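Local atomic coordinates of putative oxidoreductase with NAD(P)-binding Rossmann-fold domain (Clostridium difficile, PDB entry 3UUW), a protein that is probably an NAD(P)-dependent oxidoreductase of the GFO/IDH/MocA family, of unestablished substrate, with a nucleotide-binding Rossmann domain and a second domain built on a large mixed sheet. Residues A[97-102]-A[118-123]; A[123-128]-A[267-272]. One frame throughout, in Å; residues are numbered along the deposited sequence.

Interaction 1. Residues A[97-102]-A[118-123]; sequences KPLAST and LNLMVG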
ATOM      1  N   LYS A  97      22.867  21.890 -10.459  1.00 19.64           N
ATOM      2  CA  LYS A  97      23.432  22.213  -9.163  1.00 20.93           C
ATOM      3  C   LYS A  97      24.740  21.464  -8.955  1.00 20.76           C
ATOM      4  O   LYS A  97      24.960  20.416  -9.578  1.00 22.97           O
ATOM      5  CB  LYS A  97      22.425  21.928  -8.028  1.00 21.12           C
ATOM      6  CG  LYS A  97      21.694  20.561  -7.991  1.00 25.24           C
ATOM      7  CD  LYS A  97      22.594  19.377  -7.648  1.00 31.21           C
ATOM      8  CE  LYS A  97      22.907  18.553  -8.866  1.00 32.53           C
ATOM      9  NZ  LYS A  97      23.919  17.508  -8.598  1.00 31.96           N
ATOM     10  N   PRO A  98      25.656  22.029  -8.161  1.00 20.25           N
ATOM     11  CA  PRO A  98      25.609  23.367  -7.570  1.00 19.48           C
ATOM     12  C   PRO A  98      26.112  24.384  -8.606  1.00 19.14           C
ATOM     13  O   PRO A  98      26.717  24.000  -9.618  1.00 18.73           O
ATOM     14  CB  PRO A  98      26.589  23.246  -6.415  1.00 20.44           C
ATOM     15  CG  PRO A  98      27.629  22.355  -6.940  1.00 21.32           C
ATOM     16  CD  PRO A  98      26.902  21.336  -7.795  1.00 21.22           C
ATOM     17  N   LEU A  99      25.879  25.658  -8.362  1.00 18.88           N
ATOM     18  CA  LEU A  99      26.280  26.716  -9.298  1.00 17.60           C
ATOM     19  C   LEU A  99      27.769  26.589  -9.650  1.00 19.48           C
ATOM     20  O   LEU A  99      28.135  26.445 -10.819  1.00 18.83           O
ATOM     21  CB  LEU A  99      25.995  28.071  -8.674  1.00 16.91           C
ATOM     22  CG  LEU A  99      26.370  29.318  -9.471  1.00 17.33           C
ATOM     23  CD1 LEU A  99      25.911  29.200 -10.930  1.00 16.83           C
ATOM     24  CD2 LEU A  99      25.771  30.574  -8.828  1.00 16.83           C
ATOM     25  N   ALA A 100      28.619  26.621  -8.633  1.00 18.92           N
ATOM     26  CA  ALA A 100      30.049  26.456  -8.831  1.00 20.24           C
ATOM     27  C   ALA A 100      30.666  25.616  -7.703  1.00 20.94           C
ATOM     28  O   ALA A 100      29.996  25.273  -6.730  1.00 19.20           O
ATOM     29  CB  ALA A 100      30.719  27.832  -8.952  1.00 18.50           C
ATOM     30  N   SER A 101      31.942  25.261  -7.835  1.00 21.39           N
ATOM     31  CA  SER A 101      32.588  24.445  -6.815  1.00 22.64           C
ATOM     32  C   SER A 101      32.523  25.058  -5.409  1.00 21.80           C
ATOM     33  O   SER A 101      32.457  24.335  -4.394  1.00 22.16           O
ATOM     34  CB  SER A 101      34.042  24.194  -7.216  1.00 24.39           C
ATOM     35  OG  SER A 101      34.095  23.509  -8.458  1.00 28.52           O
ATOM     36  N   THR A 102      32.603  26.380  -5.333  1.00 20.37           N
ATOM     37  CA  THR A 102      32.516  27.088  -4.062  1.00 19.86           C
ATOM     38  C   THR A 102      31.428  28.160  -4.117  1.00 18.60           C
ATOM     39  O   THR A 102      31.075  28.631  -5.173  1.00 17.71           O
ATOM     40  CB  THR A 102      33.855  27.790  -3.680  1.00 21.10           C
ATOM     41  OG1 THR A 102      34.065  28.948  -4.501  1.00 22.21           O
ATOM     42  CG2 THR A 102      35.057  26.837  -3.795  1.00 23.79           C
ATOM     43  N   LEU A 118      21.400  39.288 -17.266  1.00 19.44           N
ATOM     44  CA  LEU A 118      21.167  37.918 -17.701  1.00 18.99           C
ATOM     45  C   LEU A 118      20.709  37.049 -16.534  1.00 18.49           C
ATOM     46  O   LEU A 118      21.057  37.306 -15.378  1.00 18.93           O
ATOM     47  CB  LEU A 118      22.457  37.332 -18.264  1.00 18.39           C
ATOM     48  CG  LEU A 118      23.006  38.026 -19.500  1.00 20.60           C
ATOM     49  CD1 LEU A 118      24.417  37.497 -19.800  1.00 21.73           C
ATOM     50  CD2 LEU A 118      22.078  37.840 -20.707  1.00 24.51           C
ATOM     51  N   ASN A 119      19.910  36.034 -16.840  1.00 17.45           N
ATOM     52  CA  ASN A 119      19.452  35.091 -15.843  1.00 16.87           C
ATOM     53  C   ASN A 119      20.450  33.953 -15.732  1.00 16.50           C
ATOM     54  O   ASN A 119      20.884  33.379 -16.752  1.00 18.82           O
ATOM     55  CB  ASN A 119      18.085  34.510 -16.216  1.00 16.12           C
ATOM     56  CG  ASN A 119      16.976  35.533 -16.136  1.00 19.85           C
ATOM     57  OD1 ASN A 119      17.034  36.458 -15.312  1.00 19.28           O
ATOM     58  ND2 ASN A 119      15.949  35.374 -16.984  1.00 21.33           N
ATOM     59  N   LEU A 120      20.860  33.696 -14.502  1.00 15.63           N
ATOM     60  CA  LEU A 120      21.734  32.567 -14.164  1.00 14.53           C
ATOM     61  C   LEU A 120      20.903  31.756 -13.196  1.00 16.55           C
ATOM     62  O   LEU A 120      20.661  32.207 -12.075  1.00 16.99           O
ATOM     63  CB  LEU A 120      23.031  33.069 -13.506  1.00 15.23           C
ATOM     64  CG  LEU A 120      24.003  32.009 -12.981  1.00 15.58           C
ATOM     65  CD1 LEU A 120      24.425  31.054 -14.069  1.00 18.63           C
ATOM     66  CD2 LEU A 120      25.232  32.709 -12.326  1.00 19.01           C
ATOM     67  N   MET A 121      20.403  30.607 -13.658  1.00 15.94           N
ATOM     68  CA  MET A 121      19.504  29.764 -12.869  1.00 15.49           C
ATOM     69  C   MET A 121      20.136  28.410 -12.580  1.00 15.94           C
ATOM     70  O   MET A 121      20.712  27.784 -13.482  1.00 17.34           O
ATOM     71  CB  MET A 121      18.218  29.528 -13.644  1.00 16.16           C
ATOM     72  CG  MET A 121      17.110  28.872 -12.861  1.00 15.19           C
ATOM     73  SD  MET A 121      15.675  28.636 -13.939  1.00 18.77           S
ATOM     74  CE  MET A 121      14.479  28.047 -12.720  1.00 18.42           C
ATOM     75  N   VAL A 122      19.983  27.939 -11.339  1.00 14.27           N
ATOM     76  CA  VAL A 122      20.465  26.626 -10.923  1.00 14.12           C
ATOM     77  C   VAL A 122      19.291  25.657 -10.904  1.00 13.38           C
ATOM     78  O   VAL A 122      18.181  25.983 -10.445  1.00 14.67           O
ATOM     79  CB  VAL A 122      21.173  26.682  -9.555  1.00 15.46           C
ATOM     80  CG1 VAL A 122      21.532  25.293  -9.072  1.00 16.28           C
ATOM     81  CG2 VAL A 122      22.436  27.604  -9.664  1.00 17.57           C
ATOM     82  N   GLY A 123      19.555  24.446 -11.403  1.00 14.94           N
ATOM     83  CA  GLY A 123      18.530  23.440 -11.626  1.00 14.84           C
ATOM     84  C   GLY A 123      18.042  22.670 -10.426  1.00 14.75           C
ATOM     85  O   GLY A 123      18.231  21.419 -10.325  1.00 17.38           O
TER
HETATM   86  O   HOH W   1      20.517  20.169 -11.153  1.00 19.78           O
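Leu-99 meets Leu-120 and Val-122, and these apolar side chains make up most of the contact. Leu-99 and Leu-120 reach toward each other tip to tip. The methyl CD1 of Leu-99 lies 3.8 Å from CD2 of Leu-120 and almost as close to CD1 of the same residue, so it sits at the fork of the opposing leucine. In Leu-99 a chi1 of 179°, with CG anti to the backbone N, carries the branched end toward Leu-120. Val-122 uses its two branches separately. CG2 packs on CB of Leu-99 at 3.7 Å. CG1 turns the other way, to Lys-97, and lies 3.6 Å from its CA, with CB of Lys-97 just as near. Lys-97 thus offers the root of its side chain to the valine. Its chain then bends at chi2 and chi3 and leads away, and NZ forms a salt bridge with Asp-166 in helix 160-179.

The contact belongs to the Rossmann fold. Segment 97-102 is the loop between strand 92-95 and helix 103-116. Segment 118-123 carries strand 120-122, which follows that helix. The two strands are parallel neighbours, so this is packing inside a beta-alpha-beta crossover. Helix 103-116 closes over the leucines, with Ile-110 against Leu-99 and Leu-109 against Leu-120. The peptide bond between Lys-97 and Pro-98 is cis, which shapes the turn between the lysine and Leu-99.

The polar link is made through water. One water accepts from the backbone N of Lys-97 at 3.0 Å and donates to the backbone O of Gly-123 at 2.7 Å. It bridges the two segments just past the end of the direct backbone pairing, where Gly-123 is still bonded to Val-95.

Interaction 2. Residues A[123-128]-A[267-272]; sequences GFNRRF and KGFEDI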
ATOM      1  N   GLY A 123      19.555  24.446 -11.403  1.00 14.94           N
ATOM      2  CA  GLY A 123      18.530  23.440 -11.626  1.00 14.84           C
ATOM      3  C   GLY A 123      18.042  22.670 -10.426  1.00 14.75           C
ATOM      4  O   GLY A 123      18.231  21.419 -10.325  1.00 17.38           O
ATOM      5  N   PHE A 124      17.397  23.377  -9.509  1.00 15.75           N
ATOM      6  CA  PHE A 124      16.787  22.712  -8.356  1.00 14.81           C
ATOM      7  C   PHE A 124      15.406  22.253  -8.782  1.00 14.68           C
ATOM      8  O   PHE A 124      14.388  22.870  -8.457  1.00 14.72           O
ATOM      9  CB  PHE A 124      16.770  23.626  -7.116  1.00 14.78           C
ATOM     10  CG  PHE A 124      18.130  23.851  -6.520  1.00 15.13           C
ATOM     11  CD1 PHE A 124      18.831  22.794  -5.943  1.00 16.81           C
ATOM     12  CD2 PHE A 124      18.701  25.108  -6.502  1.00 17.72           C
ATOM     13  CE1 PHE A 124      20.064  22.992  -5.421  1.00 17.80           C
ATOM     14  CE2 PHE A 124      19.942  25.296  -5.965  1.00 18.86           C
ATOM     15  CZ  PHE A 124      20.616  24.240  -5.418  1.00 19.58           C
ATOM     16  N   ASN A 125      15.376  21.147  -9.530  1.00 14.58           N
ATOM     17  CA  ASN A 125      14.128  20.654 -10.106  1.00 15.18           C
ATOM     18  C   ASN A 125      13.012  20.373  -9.102  1.00 14.89           C
ATOM     19  O   ASN A 125      11.829  20.506  -9.430  1.00 16.19           O
ATOM     20  CB  ASN A 125      14.373  19.420 -10.985  1.00 15.42           C
ATOM     21  CG  ASN A 125      15.035  18.315 -10.228  1.00 17.36           C
ATOM     22  OD1 ASN A 125      16.210  18.434  -9.868  1.00 17.41           O
ATOM     23  ND2 ASN A 125      14.281  17.251  -9.923  1.00 17.55           N
ATOM     24  N   ARG A 126      13.377  20.001  -7.876  1.00 14.70           N
ATOM     25  CA  ARG A 126      12.378  19.658  -6.874  1.00 15.14           C
ATOM     26  C   ARG A 126      11.441  20.829  -6.547  1.00 15.50           C
ATOM     27  O   ARG A 126      10.290  20.608  -6.200  1.00 15.45           O
ATOM     28  CB  ARG A 126      13.055  19.055  -5.641  1.00 13.84           C
ATOM     29  CG  ARG A 126      13.578  17.690  -5.895  1.00 16.06           C
ATOM     30  CD  ARG A 126      14.610  17.281  -4.887  1.00 17.73           C
ATOM     31  NE  ARG A 126      15.003  15.908  -5.126  1.00 17.77           N
ATOM     32  CZ  ARG A 126      15.749  15.509  -6.144  1.00 20.16           C
ATOM     33  NH1 ARG A 126      16.252  16.380  -7.013  1.00 23.12           N
ATOM     34  NH2 ARG A 126      16.015  14.209  -6.286  1.00 23.67           N
ATOM     35  N   ARG A 127      11.916  22.072  -6.705  1.00 15.33           N
ATOM     36  CA  ARG A 127      11.057  23.246  -6.508  1.00 15.24           C
ATOM     37  C   ARG A 127       9.922  23.329  -7.540  1.00 15.55           C
ATOM     38  O   ARG A 127       8.963  24.104  -7.373  1.00 15.63           O
ATOM     39  CB  ARG A 127      11.876  24.522  -6.534  1.00 16.06           C
ATOM     40  CG  ARG A 127      12.972  24.608  -5.512  1.00 17.62           C
ATOM     41  CD  ARG A 127      13.392  26.055  -5.381  1.00 19.00           C
ATOM     42  NE  ARG A 127      14.639  26.255  -4.661  1.00 20.74           N
ATOM     43  CZ  ARG A 127      15.103  27.450  -4.295  1.00 23.38           C
ATOM     44  NH1 ARG A 127      14.383  28.549  -4.490  1.00 22.15           N
ATOM     45  NH2 ARG A 127      16.273  27.547  -3.677  1.00 24.49           N
ATOM     46  N   PHE A 128      10.039  22.541  -8.613  1.00 13.71           N
ATOM     47  CA  PHE A 128       9.049  22.486  -9.679  1.00 14.89           C
ATOM     48  C   PHE A 128       8.370  21.121  -9.794  1.00 15.67           C
ATOM     49  O   PHE A 128       7.575  20.883 -10.714  1.00 15.90           O
ATOM     50  CB  PHE A 128       9.697  22.867 -11.022  1.00 16.25           C
ATOM     51  CG  PHE A 128      10.047  24.313 -11.122  1.00 15.68           C
ATOM     52  CD1 PHE A 128      11.181  24.802 -10.508  1.00 15.94           C
ATOM     53  CD2 PHE A 128       9.224  25.198 -11.789  1.00 17.73           C
ATOM     54  CE1 PHE A 128      11.500  26.128 -10.576  1.00 17.10           C
ATOM     55  CE2 PHE A 128       9.544  26.533 -11.858  1.00 20.74           C
ATOM     56  CZ  PHE A 128      10.683  26.992 -11.249  1.00 18.43           C
ATOM     57  N   LYS A 267       9.256  14.771 -12.092  1.00 14.53           N
ATOM     58  CA  LYS A 267      10.381  15.167 -11.245  1.00 14.21           C
ATOM     59  C   LYS A 267      10.618  16.664 -11.227  1.00 13.60           C
ATOM     60  O   LYS A 267      11.393  17.148 -10.404  1.00 16.19           O
ATOM     61  CB  LYS A 267      11.638  14.454 -11.685  1.00 14.94           C
ATOM     62  CG  LYS A 267      11.566  12.926 -11.572  1.00 15.35           C
ATOM     63  CD  LYS A 267      12.762  12.318 -12.251  1.00 17.55           C
ATOM     64  CE  LYS A 267      12.672  10.815 -12.471  1.00 18.53           C
ATOM     65  NZ  LYS A 267      12.385  10.057 -11.205  1.00 20.53           N
ATOM     66  N   GLY A 268       9.933  17.415 -12.091  1.00 14.49           N
ATOM     67  CA  GLY A 268      10.094  18.867 -12.114  1.00 14.82           C
ATOM     68  C   GLY A 268      11.028  19.392 -13.205  1.00 14.70           C
ATOM     69  O   GLY A 268      11.140  20.596 -13.399  1.00 15.12           O
ATOM     70  N   PHE A 269      11.704  18.496 -13.917  1.00 15.17           N
ATOM     71  CA  PHE A 269      12.632  18.924 -14.969  1.00 14.32           C
ATOM     72  C   PHE A 269      11.904  19.625 -16.114  1.00 15.71           C
ATOM     73  O   PHE A 269      12.425  20.571 -16.697  1.00 15.30           O
ATOM     74  CB  PHE A 269      13.442  17.754 -15.508  1.00 14.90           C
ATOM     75  CG  PHE A 269      14.444  17.226 -14.541  1.00 14.63           C
ATOM     76  CD1 PHE A 269      15.610  17.949 -14.281  1.00 18.13           C
ATOM     77  CD2 PHE A 269      14.226  16.048 -13.848  1.00 16.09           C
ATOM     78  CE1 PHE A 269      16.545  17.482 -13.396  1.00 17.44           C
ATOM     79  CE2 PHE A 269      15.152  15.567 -12.939  1.00 17.33           C
ATOM     80  CZ  PHE A 269      16.322  16.281 -12.697  1.00 18.21           C
ATOM     81  N   GLU A 270      10.717  19.138 -16.469  1.00 15.29           N
ATOM     82  CA  GLU A 270       9.968  19.744 -17.541  1.00 16.31           C
ATOM     83  C   GLU A 270       9.558  21.177 -17.201  1.00 16.62           C
ATOM     84  O   GLU A 270       9.795  22.112 -17.984  1.00 15.80           O
ATOM     85  CB  GLU A 270       8.751  18.858 -17.929  1.00 18.12           C
ATOM     86  CG  GLU A 270       7.931  19.429 -19.034  1.00 19.38           C
ATOM     87  CD  GLU A 270       6.941  18.439 -19.636  1.00 23.77           C
ATOM     88  OE1 GLU A 270       5.926  18.891 -20.175  1.00 33.41           O
ATOM     89  OE2 GLU A 270       7.200  17.229 -19.606  1.00 28.74           O
ATOM     90  N   ASP A 271       9.013  21.375 -16.018  1.00 14.79           N
ATOM     91  CA  ASP A 271       8.527  22.695 -15.669  1.00 15.64           C
ATOM     92  C   ASP A 271       9.665  23.680 -15.397  1.00 13.66           C
ATOM     93  O   ASP A 271       9.559  24.854 -15.772  1.00 15.31           O
ATOM     94  CB  ASP A 271       7.541  22.614 -14.535  1.00 15.83           C
ATOM     95  CG  ASP A 271       6.238  21.933 -14.968  1.00 20.48           C
ATOM     96  OD1 ASP A 271       5.832  22.109 -16.153  1.00 22.46           O
ATOM     97  OD2 ASP A 271       5.647  21.216 -14.151  1.00 19.64           O
ATOM     98  N   ILE A 272      10.755  23.203 -14.802  1.00 14.47           N
ATOM     99  CA  ILE A 272      11.859  24.119 -14.505  1.00 14.36           C
ATOM    100  C   ILE A 272      12.507  24.593 -15.810  1.00 14.82           C
ATOM    101  O   ILE A 272      12.859  25.764 -15.947  1.00 15.39           O
ATOM    102  CB  ILE A 272      12.911  23.538 -13.531  1.00 13.21           C
ATOM    103  CG1 ILE A 272      13.762  24.682 -12.960  1.00 13.69           C
ATOM    104  CG2 ILE A 272      13.803  22.427 -14.183  1.00 12.98           C
ATOM    105  CD1 ILE A 272      14.708  24.236 -11.856  1.00 13.31           C
TER
HETATM  106  O   HOH W   2       5.499  22.184 -11.629  1.00 22.24           O
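Asn-125 lays its amide flat on the ring of Phe-269. The two planes are only 13° apart, and CG of Asn-125 sits 3.4 Å from CZ of Phe-269, over one face and offset toward the rim. The contact joins the 3-10 turn at 125-128, just after Rossmann strand 120-122, to the start of helix 269-281. CB of Asn-125 adds a CH-pi contact over the same ring. A chi1 of 58° places CG of Asn-125 between its backbone N and carbonyl carbon. The amide then reaches Lys-267: ND2 donates to the backbone O of Lys-267 at 2.9 Å, with an N-H...O angle of 166°. This donor stands above the carbonyl plane, while the acceptor lies close to the plane of the amide. Tyr-22 meets the Phe-269 ring edge-to-face.

Phe-128 and Ile-272 cross at about a right angle. CA of Ile-272 stands over one face of the Phe-128 ring, 4.0 Å from its centroid. CG1 of Ile-272 lies 3.6 Å from CD1 of Phe-128. The isoleucine continues past the ring, and its CD1 reaches the backbone N of Phe-124.

Gly-268, at the N-cap of the helix, lies against the backbone of 125-128. Its positive phi and the nearness of Asn-125 O leave little room for a side chain. CA of Gly-268 makes CA-H...O contacts with the backbone O atoms of Asn-125 and Phe-128. OD1 of Asp-271 forms a salt bridge with Lys-265. A water donates to Phe-128 O at 2.6 Å and to OD2 of Asp-271 at 2.7 Å.

Overall arrangement
Interaction 1 closes before interaction 2 opens along the chain, and Gly-123 belongs to both. Their centres are 14 Å apart. Interaction 1 lies at strand 120-122, an outermost strand of the five-stranded parallel sheet within this chain. Interaction 2 takes up the chain as it leaves that strand toward helix 130-138 and ties it to helix 269-281, from much later in the sequence. Met-121 joins them: its side chain points away from interaction 1, and CE lies 3.4 Å from CG1 of Ile-272. Lys-97 also packs on Phe-124. The two contacts thus form continuous packing from the Rossmann sheet to the stretch that leads on toward helix 130-138 and the mixed sheet.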